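Local coordinates for cell surface protein (Putative S-layer protein) (Clostridioides difficile R20291, PDB 5NJL), which probably serves as a cell-wall surface-layer adhesin; it has an extended three-domain fold and shows cell adhesion in vitro, at residues D23-K28 and K52-I57; E99-L104 and A130-A135; N120-V125 and A168-S173; L143-K146 and V150-K153. One frame throughout, in Å; residues are numbered along the deposited sequence. Where two conformers were deposited one is given.

How the contacts relate
The four contacts fall into two groups at different places in an elongated molecule. Contact 1 belongs to the mixed five-stranded sheet and its helices, and its centre lies about 40 to 52 Å from the centres of the others. Contacts 2, 3 and 4 gather round the antiparallel sheet of strands 126-133, 138-145 and 152-158. Contact 1 closes before the others open; contacts 2 and 3 then alternate along the chain, and contact 4 is nested inside the loop that contact 3 closes. Contacts 3 and 4, with centres about 12 Å apart, touch: Tyr123 O meets Lys146 NZ at 3.0 Å. The separation of the two groups fits the extended, multi-domain character of the protein.

Contact 1. Residues D23-K28 and K52-I57. With SO4 (sulfate ion), chain K; SO4 (sulfate ion), chain Q.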
loop_
_atom_site.group_PDB
_atom_site.type_symbol
_atom_site.label_atom_id
_atom_site.label_comp_id
_atom_site.label_asym_id
_atom_site.label_seq_id
_atom_site.Cartn_x
_atom_site.Cartn_y
_atom_site.Cartn_z
ATOM N N ASP A 23 4.356 9.286 15.466
ATOM C CA ASP A 23 4.573 7.888 15.847
ATOM C C ASP A 23 5.077 7.038 14.664
ATOM O O ASP A 23 5.987 6.222 14.845
ATOM C CB ASP A 23 3.322 7.298 16.523
ATOM C CG ASP A 23 3.004 7.963 17.878
ATOM O OD1 ASP A 23 3.893 8.616 18.481
ATOM O OD2 ASP A 23 1.851 7.830 18.341
ATOM N N LEU A 24 4.530 7.252 13.463
ATOM C CA LEU A 24 4.992 6.558 12.259
ATOM C C LEU A 24 6.434 6.862 11.946
ATOM O O LEU A 24 7.199 5.963 11.589
ATOM C CB LEU A 24 4.164 6.930 11.032
ATOM C CG LEU A 24 2.693 6.472 11.038
ATOM C CD1 LEU A 24 2.064 6.982 9.773
ATOM C CD2 LEU A 24 2.529 4.957 11.175
ATOM N N MET A 25 6.803 8.137 12.056
ATOM C CA MET A 25 8.164 8.562 11.695
ATOM C C MET A 25 9.217 8.040 12.682
ATOM O O MET A 25 10.386 7.951 12.325
ATOM C CB MET A 25 8.257 10.084 11.565
ATOM C CG MET A 25 7.490 10.630 10.375
ATOM S SD MET A 25 7.638 12.410 10.112
ATOM C CE MET A 25 9.207 12.524 9.254
ATOM N N SER A 26 8.807 7.686 13.895
ATOM C CA SER A 26 9.728 7.126 14.877
ATOM C C SER A 26 9.983 5.643 14.621
ATOM O O SER A 26 10.861 5.066 15.266
ATOM C CB SER A 26 9.216 7.343 16.310
ATOM O OG SER A 26 8.030 6.599 16.542
ATOM N N GLN A 27 9.236 5.014 13.691
ATOM C CA GLN A 27 9.335 3.569 13.525
ATOM C C GLN A 27 10.477 3.258 12.576
ATOM O O GLN A 27 10.521 3.761 11.467
ATOM C CB GLN A 27 8.028 2.963 13.020
ATOM C CG GLN A 27 6.909 3.020 14.026
ATOM C CD GLN A 27 5.671 2.337 13.521
ATOM O OE1 GLN A 27 5.747 1.297 12.844
ATOM N NE2 GLN A 27 4.511 2.910 13.843
ATOM N N LYS A 28 11.374 2.393 13.030
ATOM C CA LYS A 28 12.546 1.981 12.276
ATOM C C LYS A 28 12.562 0.446 12.102
ATOM O O LYS A 28 12.058 -0.302 12.942
ATOM C CB LYS A 28 13.819 2.385 13.042
ATOM C CG LYS A 28 13.976 3.877 13.371
ATOM C CD LYS A 28 15.006 4.051 14.487
ATOM C CE LYS A 28 15.512 5.478 14.583
ATOM N NZ LYS A 28 14.410 6.426 14.930
ATOM N N LYS A 52 7.233 16.868 -1.247
ATOM C CA LYS A 52 8.627 16.727 -0.841
ATOM C C LYS A 52 8.717 15.798 0.351
ATOM O O LYS A 52 7.886 15.863 1.244
ATOM C CB LYS A 52 9.193 18.092 -0.489
ATOM C CG LYS A 52 9.578 18.881 -1.731
ATOM C CD LYS A 52 9.402 20.378 -1.560
ATOM C CE LYS A 52 9.893 21.104 -2.808
ATOM N NZ LYS A 52 9.334 22.480 -2.893
ATOM N N ILE A 53 9.727 14.930 0.350
ATOM C CA ILE A 53 10.011 14.053 1.468
ATOM C C ILE A 53 10.433 14.908 2.658
ATOM O O ILE A 53 11.220 15.810 2.509
ATOM C CB ILE A 53 11.124 13.014 1.136
ATOM C CG1 ILE A 53 10.649 12.053 0.027
ATOM C CG2 ILE A 53 11.498 12.203 2.378
ATOM C CD1 ILE A 53 11.788 11.402 -0.751
ATOM N N ILE A 54 9.880 14.626 3.826
ATOM C CA ILE A 54 10.349 15.228 5.073
ATOM C C ILE A 54 11.054 14.169 5.864
ATOM O O ILE A 54 10.711 13.001 5.749
ATOM C CB ILE A 54 9.199 15.866 5.891
ATOM C CG1 ILE A 54 8.166 14.835 6.376
ATOM C CG2 ILE A 54 8.529 16.926 5.036
ATOM C CD1 ILE A 54 7.178 15.398 7.383
ATOM N N THR A 55 12.042 14.565 6.664
ATOM C CA THR A 55 12.772 13.625 7.514
ATOM C C THR A 55 12.546 13.782 8.997
ATOM O O THR A 55 12.995 12.919 9.774
ATOM C CB THR A 55 14.279 13.720 7.251
ATOM O OG1 THR A 55 14.720 15.082 7.445
ATOM C CG2 THR A 55 14.570 13.265 5.820
ATOM N N ASN A 56 11.843 14.858 9.395
ATOM C CA ASN A 56 11.488 15.113 10.796
ATOM C C ASN A 56 10.044 15.619 10.836
ATOM O O ASN A 56 9.630 16.400 9.982
ATOM C CB ASN A 56 12.396 16.188 11.442
ATOM C CG ASN A 56 12.269 16.239 12.973
ATOM O OD1 ASN A 56 11.306 16.798 13.555
ATOM N ND2 ASN A 56 13.275 15.667 13.649
ATOM N N ILE A 57 9.303 15.179 11.837
ATOM C CA ILE A 57 7.924 15.624 12.076
ATOM C C ILE A 57 7.774 17.156 12.181
ATOM O O ILE A 57 6.744 17.704 11.778
ATOM C CB ILE A 57 7.322 14.901 13.312
ATOM C CG1 ILE A 57 5.827 15.184 13.464
ATOM C CG2 ILE A 57 8.078 15.215 14.598
ATOM C CD1 ILE A 57 4.970 14.707 12.307
HETATM S S SO4 K . 12.233 14.913 -2.479
HETATM O O1 SO4 K . 12.152 16.379 -2.711
HETATM O O2 SO4 K . 13.226 14.614 -1.415
HETATM O O3 SO4 K . 10.904 14.414 -2.082
HETATM O O4 SO4 K . 12.634 14.221 -3.723
HETATM S S SO4 Q . 17.046 15.023 9.846
HETATM O O1 SO4 Q . 17.178 15.787 8.587
HETATM O O2 SO4 Q . 18.195 15.325 10.725
HETATM O O3 SO4 Q . 15.790 15.398 10.530
HETATM O O4 SO4 Q . 17.048 13.574 9.539
#
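At the junction between edge strand 52-54 and helix 57-65, in the domain with the mixed five-stranded sheet, Met25, late in helix 14-25, reaches over the connecting turn to Ile54 and Ile57. One flexible side chain thus covers a strand-to-helix turn. The thioether runs straight out through chi2 (-177°) and then bends at chi3 (81°), which lays its methyl group over the backbone of the turn. Met25 CE lies 3.5 Å from Asn56 N and 3.6 Å from Thr55 C, and it meets the side chain of Ile54 at CG1, 3.8 Å away. The sulfur packs against the start of helix 57-65, Met25 SD lying 3.7 Å from Ile57 N in van der Waals contact. Glu59 OE2 accepts from both Thr55 N and Asn56 N, which is consistent with an apolar methyl group resting against the turn. Asn56 is the N-cap of the following helix, its OD1 accepting from Asp58 N. Around the contact, Ile54 packs on Leu60, Ile57 on Val21 of Met25's own helix, and Met25 itself also touches Ile42 of strand 40-45. Two sulfate ions, probably from the crystallisation liquor, bind the segment 52-57: Thr55 OG1 donates to O1 of one at 2.8 Å, and Ile53 N donates to O3 of the other at 2.8 Å with an N-H...O angle of 160°.

Contact 2. Residues E99-L104 and A130-A135; sequences ENSADL and ASYDSA. With SO4 (sulfate ion), chain L; SO4 (sulfate ion), chain U.
Leu104 and Tyr132 meet at about a right angle, with Leu104 CB set obliquely against the ring, 3.7 Å from Tyr132 CD1. One helical turn earlier, Ser101 meets the phenol end: Ser101 CB is 3.4 Å from Tyr132 OH, while Ser101 O stands 4.0 Å above one ring face, shifted toward the rim. The opposite face is approached by Ser134 N, so the ring lies between the helix backbone and its own following turn. Tyr132 CB already points at the helix, and CG anti to the backbone nitrogen (chi1 169°) carries the ring against Leu104 and Ser101. The arrangement is a helix packed on a sheet, helix 101-115 against edge strand 126-133 of the three-stranded antiparallel sheet; Ser105 and Ala108 of the same helix also touch Tyr132. Asp137 OD1 positions the polar ends, since it is hydrogen-bonded to both Ser101 OG and Tyr132 OH. Further out, Asn100 is the N-cap, its OD1 accepting from Asp103 N at 3.0 Å. Asp103 OD2 in turn accepts from Glu99 N at 2.8 Å through its anti lone pair. Two sulfates, probably from the crystallisation liquor, bind here: Asn100 ND2 donates to O2 of one (2.9 Å), Ser101 N to O4 of the other (3.0 Å).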
loop_
_atom_site.group_PDB
_atom_site.type_symbol
_atom_site.label_atom_id
_atom_site.label_comp_id
_atom_site.label_asym_id
_atom_site.label_seq_id
_atom_site.Cartn_x
_atom_site.Cartn_y
_atom_site.Cartn_z
ATOM N N GLU A 99 1.192 -16.051 -4.237
ATOM C CA GLU A 99 0.027 -15.201 -3.954
ATOM C C GLU A 99 -1.265 -15.778 -4.479
ATOM O O GLU A 99 -2.325 -15.428 -3.992
ATOM C CB GLU A 99 0.259 -13.794 -4.515
ATOM C CG GLU A 99 1.364 -13.083 -3.746
ATOM C CD GLU A 99 1.641 -11.662 -4.203
ATOM O OE1 GLU A 99 1.445 -11.346 -5.398
ATOM O OE2 GLU A 99 2.081 -10.860 -3.352
ATOM N N ASN A 100 -1.184 -16.691 -5.444
ATOM C CA ASN A 100 -2.382 -17.257 -6.041
ATOM C C ASN A 100 -2.090 -18.611 -6.692
ATOM O O ASN A 100 -0.934 -19.032 -6.789
ATOM C CB ASN A 100 -2.934 -16.266 -7.084
ATOM C CG ASN A 100 -1.883 -15.807 -8.049
ATOM O OD1 ASN A 100 -1.154 -16.612 -8.618
ATOM N ND2 ASN A 100 -1.778 -14.506 -8.227
ATOM N N SER A 101 -3.147 -19.263 -7.147
ATOM C CA SER A 101 -3.067 -20.557 -7.817
ATOM C C SER A 101 -2.111 -20.576 -8.994
ATOM O O SER A 101 -1.351 -21.546 -9.147
ATOM C CB SER A 101 -4.466 -21.018 -8.235
ATOM O OG SER A 101 -5.284 -21.201 -7.070
ATOM N N ALA A 102 -2.084 -19.500 -9.783
ATOM C CA ALA A 102 -1.176 -19.389 -10.940
ATOM C C ALA A 102 0.313 -19.399 -10.572
ATOM O O ALA A 102 1.134 -19.931 -11.319
ATOM C CB ALA A 102 -1.497 -18.142 -11.770
ATOM N N ASP A 103 0.664 -18.792 -9.446
ATOM C CA ASP A 103 2.025 -18.835 -8.944
ATOM C C ASP A 103 2.465 -20.274 -8.588
ATOM O O ASP A 103 3.602 -20.658 -8.854
ATOM C CB ASP A 103 2.170 -17.974 -7.676
ATOM C CG ASP A 103 2.108 -16.468 -7.944
ATOM O OD1 ASP A 103 2.284 -16.035 -9.104
ATOM O OD2 ASP A 103 1.922 -15.720 -6.954
ATOM N N LEU A 104 1.579 -21.043 -7.971
ATOM C CA LEU A 104 1.886 -22.443 -7.629
ATOM C C LEU A 104 2.042 -23.288 -8.902
ATOM O O LEU A 104 2.974 -24.070 -9.031
ATOM C CB LEU A 104 0.828 -23.050 -6.738
ATOM C CG LEU A 104 0.666 -22.381 -5.377
ATOM C CD1 LEU A 104 -0.566 -22.922 -4.699
ATOM C CD2 LEU A 104 1.876 -22.575 -4.493
ATOM N N ALA A 130 7.309 -32.415 -9.424
ATOM C CA ALA A 130 6.596 -31.299 -8.839
ATOM C C ALA A 130 5.255 -31.224 -9.491
ATOM O O ALA A 130 5.171 -31.184 -10.728
ATOM C CB ALA A 130 7.364 -30.007 -9.037
ATOM N N SER A 131 4.216 -31.171 -8.678
ATOM C CA SER A 131 2.839 -31.273 -9.148
ATOM C C SER A 131 2.018 -30.111 -8.612
ATOM O O SER A 131 2.126 -29.785 -7.440
ATOM C CB SER A 131 2.202 -32.586 -8.674
ATOM O OG SER A 131 2.946 -33.752 -9.027
ATOM N N TYR A 132 1.192 -29.481 -9.455
ATOM C CA TYR A 132 0.210 -28.511 -8.969
ATOM C C TYR A 132 -1.133 -29.235 -8.945
ATOM O O TYR A 132 -1.627 -29.680 -9.970
ATOM C CB TYR A 132 0.150 -27.191 -9.782
ATOM C CG TYR A 132 -1.075 -26.393 -9.365
ATOM C CD1 TYR A 132 -1.184 -25.891 -8.078
ATOM C CD2 TYR A 132 -2.180 -26.241 -10.221
ATOM C CE1 TYR A 132 -2.318 -25.212 -7.649
ATOM C CE2 TYR A 132 -3.322 -25.547 -9.804
ATOM C CZ TYR A 132 -3.391 -25.038 -8.514
ATOM O OH TYR A 132 -4.530 -24.383 -8.058
ATOM N N ASP A 133 -1.666 -29.425 -7.754
ATOM C CA ASP A 133 -2.937 -30.083 -7.557
ATOM C C ASP A 133 -3.989 -28.985 -7.604
ATOM O O ASP A 133 -4.118 -28.206 -6.654
ATOM C CB ASP A 133 -2.955 -30.836 -6.236
ATOM C CG ASP A 133 -4.197 -31.722 -6.070
ATOM O OD1 ASP A 133 -5.336 -31.219 -6.192
ATOM O OD2 ASP A 133 -4.041 -32.917 -5.795
ATOM N N SER A 134 -4.698 -28.918 -8.742
ATOM C CA SER A 134 -5.764 -27.931 -8.992
ATOM C C SER A 134 -6.872 -27.972 -7.970
ATOM O O SER A 134 -7.453 -26.948 -7.650
ATOM C CB SER A 134 -6.414 -28.172 -10.359
ATOM O OG SER A 134 -5.475 -28.065 -11.403
ATOM N N ALA A 135 -7.176 -29.162 -7.478
ATOM C CA ALA A 135 -8.287 -29.348 -6.558
ATOM C C ALA A 135 -7.975 -28.833 -5.159
ATOM O O ALA A 135 -8.780 -28.102 -4.584
ATOM C CB ALA A 135 -8.675 -30.810 -6.491
HETATM S S SO4 L . -4.148 -12.236 -6.864
HETATM O O1 SO4 L . -3.994 -11.212 -7.927
HETATM O O2 SO4 L . -2.816 -12.615 -6.335
HETATM O O3 SO4 L . -4.855 -13.424 -7.411
HETATM O O4 SO4 L . -4.943 -11.666 -5.754
HETATM S S SO4 U . -6.597 -17.089 -7.244
HETATM O O1 SO4 U . -5.917 -16.262 -8.275
HETATM O O2 SO4 U . -7.356 -16.173 -6.358
HETATM O O3 SO4 U . -7.530 -18.010 -7.943
HETATM O O4 SO4 U . -5.640 -17.877 -6.392
#

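Contact 3. Residues N120-V125 and A168-S173; sequences NGIYKV and ANPVDS. With SO4 (sulfate ion), chain M; SO4 (sulfate ion), chain I.
Ser173 OG donates to O2 of a sulfate ion at 2.7 Å, the shortest polar bond here, yet it lies at the far end of its segment from the place where Ile122 and Pro170 join the two segments by purely apolar means. That joint illustrates how a loop without regular structure can be seated on a short, weakly bonded helix, about 122-125, by a single pair of side chains. Ile122 sends its longer branch outward, CG1 anti to the carbonyl carbon (chi1 -66°) and the next bond extended, so that CD1 leads the approach and the two side chains meet end to end. Ile122 CD1 stops 4.0 Å from Pro170 CG, and the flanking ring atoms CB and CD are only slightly further off. More loosely, the same methyl group lies 4.4 Å from Ala168 O. Gly121, whose backbone turns with a positive phi of 54° just before the helix, faces Ala168 without a side chain between them. Gly121 N is hydrogen-bonded to O1 of a second sulfate at 3.2 Å. Main-chain hydrogen bonds hold the backbone of both partners: Ile122 pairs with Leu166, two residues before the segment 168-173, and Pro170 with Leu178. Because the apolar pair offers only dispersion and hydrophobic burial, the direction of the loop is probably set in part by main-chain bonds such as Ile122 with Leu166.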
loop_
_atom_site.group_PDB
_atom_site.type_symbol
_atom_site.label_atom_id
_atom_site.label_comp_id
_atom_site.label_asym_id
_atom_site.label_seq_id
_atom_site.Cartn_x
_atom_site.Cartn_y
_atom_site.Cartn_z
ATOM N N ASN A 120 22.602 -28.754 -9.449
ATOM C CA ASN A 120 22.882 -28.071 -8.183
ATOM C C ASN A 120 21.914 -28.445 -7.068
ATOM O O ASN A 120 20.755 -28.739 -7.324
ATOM C CB ASN A 120 22.839 -26.556 -8.377
ATOM C CG ASN A 120 23.994 -26.055 -9.227
ATOM O OD1 ASN A 120 25.154 -26.153 -8.833
ATOM N ND2 ASN A 120 23.682 -25.541 -10.391
ATOM N N GLY A 121 22.403 -28.358 -5.833
ATOM C CA GLY A 121 21.610 -28.590 -4.638
ATOM C C GLY A 121 20.908 -29.935 -4.681
ATOM O O GLY A 121 21.516 -30.953 -5.037
ATOM N N ILE A 122 19.603 -29.920 -4.408
ATOM C CA ILE A 122 18.818 -31.152 -4.299
ATOM C C ILE A 122 18.757 -31.888 -5.641
ATOM O O ILE A 122 18.845 -33.110 -5.675
ATOM C CB ILE A 122 17.416 -30.871 -3.710
ATOM C CG1 ILE A 122 17.570 -30.390 -2.266
ATOM C CG2 ILE A 122 16.536 -32.126 -3.759
ATOM C CD1 ILE A 122 16.289 -29.876 -1.632
ATOM N N TYR A 123 18.689 -31.143 -6.745
ATOM C CA TYR A 123 18.617 -31.748 -8.065
ATOM C C TYR A 123 19.781 -32.690 -8.402
ATOM O O TYR A 123 19.592 -33.636 -9.170
ATOM C CB TYR A 123 18.558 -30.693 -9.157
ATOM C CG TYR A 123 17.348 -29.795 -9.148
ATOM C CD1 TYR A 123 16.122 -30.242 -9.639
ATOM C CD2 TYR A 123 17.455 -28.465 -8.739
ATOM C CE1 TYR A 123 15.022 -29.402 -9.673
ATOM C CE2 TYR A 123 16.358 -27.605 -8.771
ATOM C CZ TYR A 123 15.153 -28.073 -9.236
ATOM O OH TYR A 123 14.065 -27.232 -9.273
ATOM N N LYS A 124 20.952 -32.420 -7.832
ATOM C CA LYS A 124 22.138 -33.254 -8.035
ATOM C C LYS A 124 22.005 -34.655 -7.443
ATOM O O LYS A 124 22.515 -35.606 -8.009
ATOM C CB LYS A 124 23.366 -32.578 -7.416
ATOM C CG LYS A 124 24.695 -33.213 -7.798
ATOM C CD LYS A 124 25.851 -32.393 -7.247
ATOM C CE LYS A 124 27.197 -33.039 -7.575
ATOM N NZ LYS A 124 27.469 -33.125 -9.042
ATOM N N VAL A 125 21.346 -34.763 -6.295
ATOM C CA VAL A 125 21.319 -35.994 -5.520
ATOM C C VAL A 125 19.948 -36.668 -5.454
ATOM O O VAL A 125 19.827 -37.724 -4.831
ATOM C CB VAL A 125 21.839 -35.728 -4.089
ATOM C CG1 VAL A 125 23.299 -35.281 -4.170
ATOM C CG2 VAL A 125 20.961 -34.710 -3.331
ATOM N N ALA A 168 18.932 -24.493 -3.108
ATOM C CA ALA A 168 19.345 -24.084 -1.782
ATOM C C ALA A 168 19.344 -25.257 -0.787
ATOM O O ALA A 168 18.645 -26.262 -0.952
ATOM C CB ALA A 168 18.446 -22.966 -1.261
ATOM N N ASN A 169 20.101 -25.077 0.277
ATOM C CA ASN A 169 20.190 -26.053 1.348
ATOM C C ASN A 169 18.855 -26.173 2.061
ATOM O O ASN A 169 18.315 -25.169 2.533
ATOM C CB ASN A 169 21.250 -25.619 2.367
ATOM C CG ASN A 169 22.672 -25.750 1.846
ATOM O OD1 ASN A 169 22.910 -26.112 0.711
ATOM N ND2 ASN A 169 23.637 -25.507 2.734
ATOM N N PRO A 170 18.298 -27.394 2.136
ATOM C CA PRO A 170 17.103 -27.559 2.924
ATOM C C PRO A 170 17.442 -27.604 4.415
ATOM O O PRO A 170 18.607 -27.603 4.779
ATOM C CB PRO A 170 16.555 -28.904 2.425
ATOM C CG PRO A 170 17.790 -29.681 2.086
ATOM C CD PRO A 170 18.719 -28.658 1.506
ATOM N N VAL A 171 16.420 -27.657 5.247
ATOM C CA VAL A 171 16.544 -27.709 6.686
ATOM C C VAL A 171 16.141 -29.069 7.225
ATOM O O VAL A 171 15.105 -29.624 6.833
ATOM C CB VAL A 171 15.678 -26.613 7.326
ATOM C CG1 VAL A 171 15.770 -26.625 8.836
ATOM C CG2 VAL A 171 16.095 -25.269 6.767
ATOM N N ASP A 172 16.947 -29.587 8.152
ATOM C CA ASP A 172 16.658 -30.853 8.815
ATOM C C ASP A 172 16.057 -30.636 10.219
ATOM O O ASP A 172 15.735 -29.496 10.589
ATOM C CB ASP A 172 17.902 -31.781 8.772
ATOM C CG ASP A 172 18.996 -31.440 9.795
ATOM O OD1 ASP A 172 18.843 -30.478 10.586
ATOM O OD2 ASP A 172 20.054 -32.167 9.773
ATOM N N SER A 173 15.927 -31.702 10.994
ATOM C CA SER A 173 15.194 -31.638 12.260
ATOM C C SER A 173 15.980 -30.905 13.360
ATOM O O SER A 173 15.401 -30.488 14.350
ATOM C CB SER A 173 14.816 -33.034 12.732
ATOM O OG SER A 173 15.987 -33.826 12.925
HETATM S S SO4 M . 25.620 -28.818 -4.836
HETATM O O1 SO4 M . 25.470 -27.541 -5.580
HETATM O O2 SO4 M . 27.050 -29.202 -4.794
HETATM O O3 SO4 M . 25.103 -28.668 -3.452
HETATM O O4 SO4 M . 24.869 -29.899 -5.514
HETATM S S SO4 I . 15.700 -37.486 12.746
HETATM O O1 SO4 I . 17.098 -37.263 12.299
HETATM O O2 SO4 I . 14.896 -36.252 12.603
HETATM O O3 SO4 I . 15.714 -37.908 14.168
HETATM O O4 SO4 I . 15.077 -38.537 11.904
#

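Contact 4. Residues L143-K146 and V150-K153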
loop_
_atom_site.group_PDB
_atom_site.type_symbol
_atom_site.label_atom_id
_atom_site.label_comp_id
_atom_site.label_asym_id
_atom_site.label_seq_id
_atom_site.Cartn_x
_atom_site.Cartn_y
_atom_site.Cartn_z
ATOM N N LEU A 143 10.531 -36.029 -3.772
ATOM C CA LEU A 143 11.952 -36.261 -3.962
ATOM C C LEU A 143 12.257 -37.710 -3.658
ATOM O O LEU A 143 11.647 -38.310 -2.755
ATOM C CB LEU A 143 12.763 -35.389 -3.006
ATOM C CG LEU A 143 12.458 -33.895 -2.971
ATOM C CD1 LEU A 143 13.241 -33.203 -1.870
ATOM C CD2 LEU A 143 12.763 -33.257 -4.306
ATOM N N ARG A 144 13.217 -38.263 -4.389
ATOM C CA ARG A 144 13.764 -39.570 -4.079
ATOM C C ARG A 144 15.259 -39.546 -4.302
ATOM O O ARG A 144 15.708 -38.997 -5.305
ATOM C CB ARG A 144 13.076 -40.536 -5.023
ATOM C CG ARG A 144 13.369 -41.985 -4.896
ATOM C CD ARG A 144 12.387 -42.747 -5.802
ATOM N NE ARG A 144 12.717 -42.546 -7.216
ATOM C CZ ARG A 144 12.271 -43.285 -8.220
ATOM N NH1 ARG A 144 11.394 -44.277 -8.025
ATOM N NH2 ARG A 144 12.702 -43.001 -9.449
ATOM N N ASP A 145 16.028 -40.148 -3.398
ATOM C CA ASP A 145 17.479 -40.225 -3.554
ATOM C C ASP A 145 17.787 -41.010 -4.863
ATOM O O ASP A 145 17.085 -41.955 -5.196
ATOM C CB ASP A 145 18.164 -40.958 -2.390
ATOM C CG ASP A 145 17.850 -40.370 -1.011
ATOM O OD1 ASP A 145 18.172 -39.185 -0.785
ATOM O OD2 ASP A 145 17.357 -41.137 -0.130
ATOM N N LYS A 146 18.778 -40.553 -5.622
ATOM C CA LYS A 146 19.190 -41.242 -6.861
ATOM C C LYS A 146 19.936 -42.549 -6.599
ATOM O O LYS A 146 19.780 -43.490 -7.365
ATOM C CB LYS A 146 20.081 -40.333 -7.703
ATOM C CG LYS A 146 19.341 -39.113 -8.227
ATOM C CD LYS A 146 20.259 -38.211 -9.033
ATOM C CE LYS A 146 19.447 -37.305 -9.968
ATOM N NZ LYS A 146 20.316 -36.210 -10.449
ATOM N N VAL A 150 17.691 -45.885 -1.000
ATOM C CA VAL A 150 16.833 -44.848 -1.557
ATOM C C VAL A 150 15.674 -44.546 -0.605
ATOM O O VAL A 150 14.871 -45.432 -0.283
ATOM C CB VAL A 150 16.326 -45.238 -2.963
ATOM C CG1 VAL A 150 15.226 -44.303 -3.462
ATOM C CG2 VAL A 150 17.483 -45.275 -3.929
ATOM N N THR A 151 15.610 -43.283 -0.189
ATOM C CA THR A 151 14.512 -42.732 0.592
ATOM C C THR A 151 13.762 -41.690 -0.215
ATOM O O THR A 151 14.189 -41.293 -1.300
ATOM C CB THR A 151 14.992 -42.088 1.932
ATOM O OG1 THR A 151 15.605 -40.806 1.708
ATOM C CG2 THR A 151 15.955 -43.025 2.698
ATOM N N SER A 152 12.645 -41.236 0.338
ATOM C CA SER A 152 11.788 -40.256 -0.331
ATOM C C SER A 152 11.295 -39.203 0.636
ATOM O O SER A 152 11.349 -39.374 1.875
ATOM C CB SER A 152 10.588 -40.955 -0.977
ATOM O OG SER A 152 9.747 -41.566 0.004
ATOM N N LYS A 153 10.760 -38.131 0.073
ATOM C CA LYS A 153 10.154 -37.063 0.873
ATOM C C LYS A 153 9.143 -36.352 -0.006
ATOM O O LYS A 153 9.410 -36.103 -1.186
ATOM C CB LYS A 153 11.229 -36.076 1.324
ATOM C CG LYS A 153 10.711 -34.935 2.170
ATOM C CD LYS A 153 10.392 -35.437 3.575
ATOM C CE LYS A 153 9.588 -34.412 4.338
ATOM N NZ LYS A 153 9.480 -34.901 5.736
#
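Asp145, Val150 and Leu143 bury the most surface here, and each meets the other segment in a different way. Asp145 works across the contact through a single side-chain oxygen, gripped by two donors of Thr151. Its OD2 accepts from Thr151 OG1 at 2.6 Å on the syn side, 29° out of the carboxylate plane, and from Thr151 N at 2.8 Å on the anti side; both donors come from the same face. The main chain adds a third link, Asp145 N to Thr151 O at 3.0 Å. The remaining oxygen, OD1, is held by Val187 N, and Thr151 OG1 receives a bond from Asn188 N, so the nearby loop fixes the rotation of both groups. All this lies at the turn end of the beta hairpin formed by strands 138-145 and 152-158. Val150, with CG1 anti to its backbone nitrogen (chi1 169°), lays that methyl group across the aliphatic part of Arg144; the separation of Val150 CG1 and Arg144 CG, unusually short at 3.3 Å, is doubtful in its exact value. The guanidinium group beyond is salt-bridged to Asp127 of the adjacent strand. Leu143 makes a regular antiparallel hydrogen-bonded pair with Lys153: Leu143 N donates to Lys153 O at 2.8 Å, and Lys153 N returns the bond to Leu143 O at 3.0 Å. The Leu143 side chain packs on Val128, Val187 and Ile190.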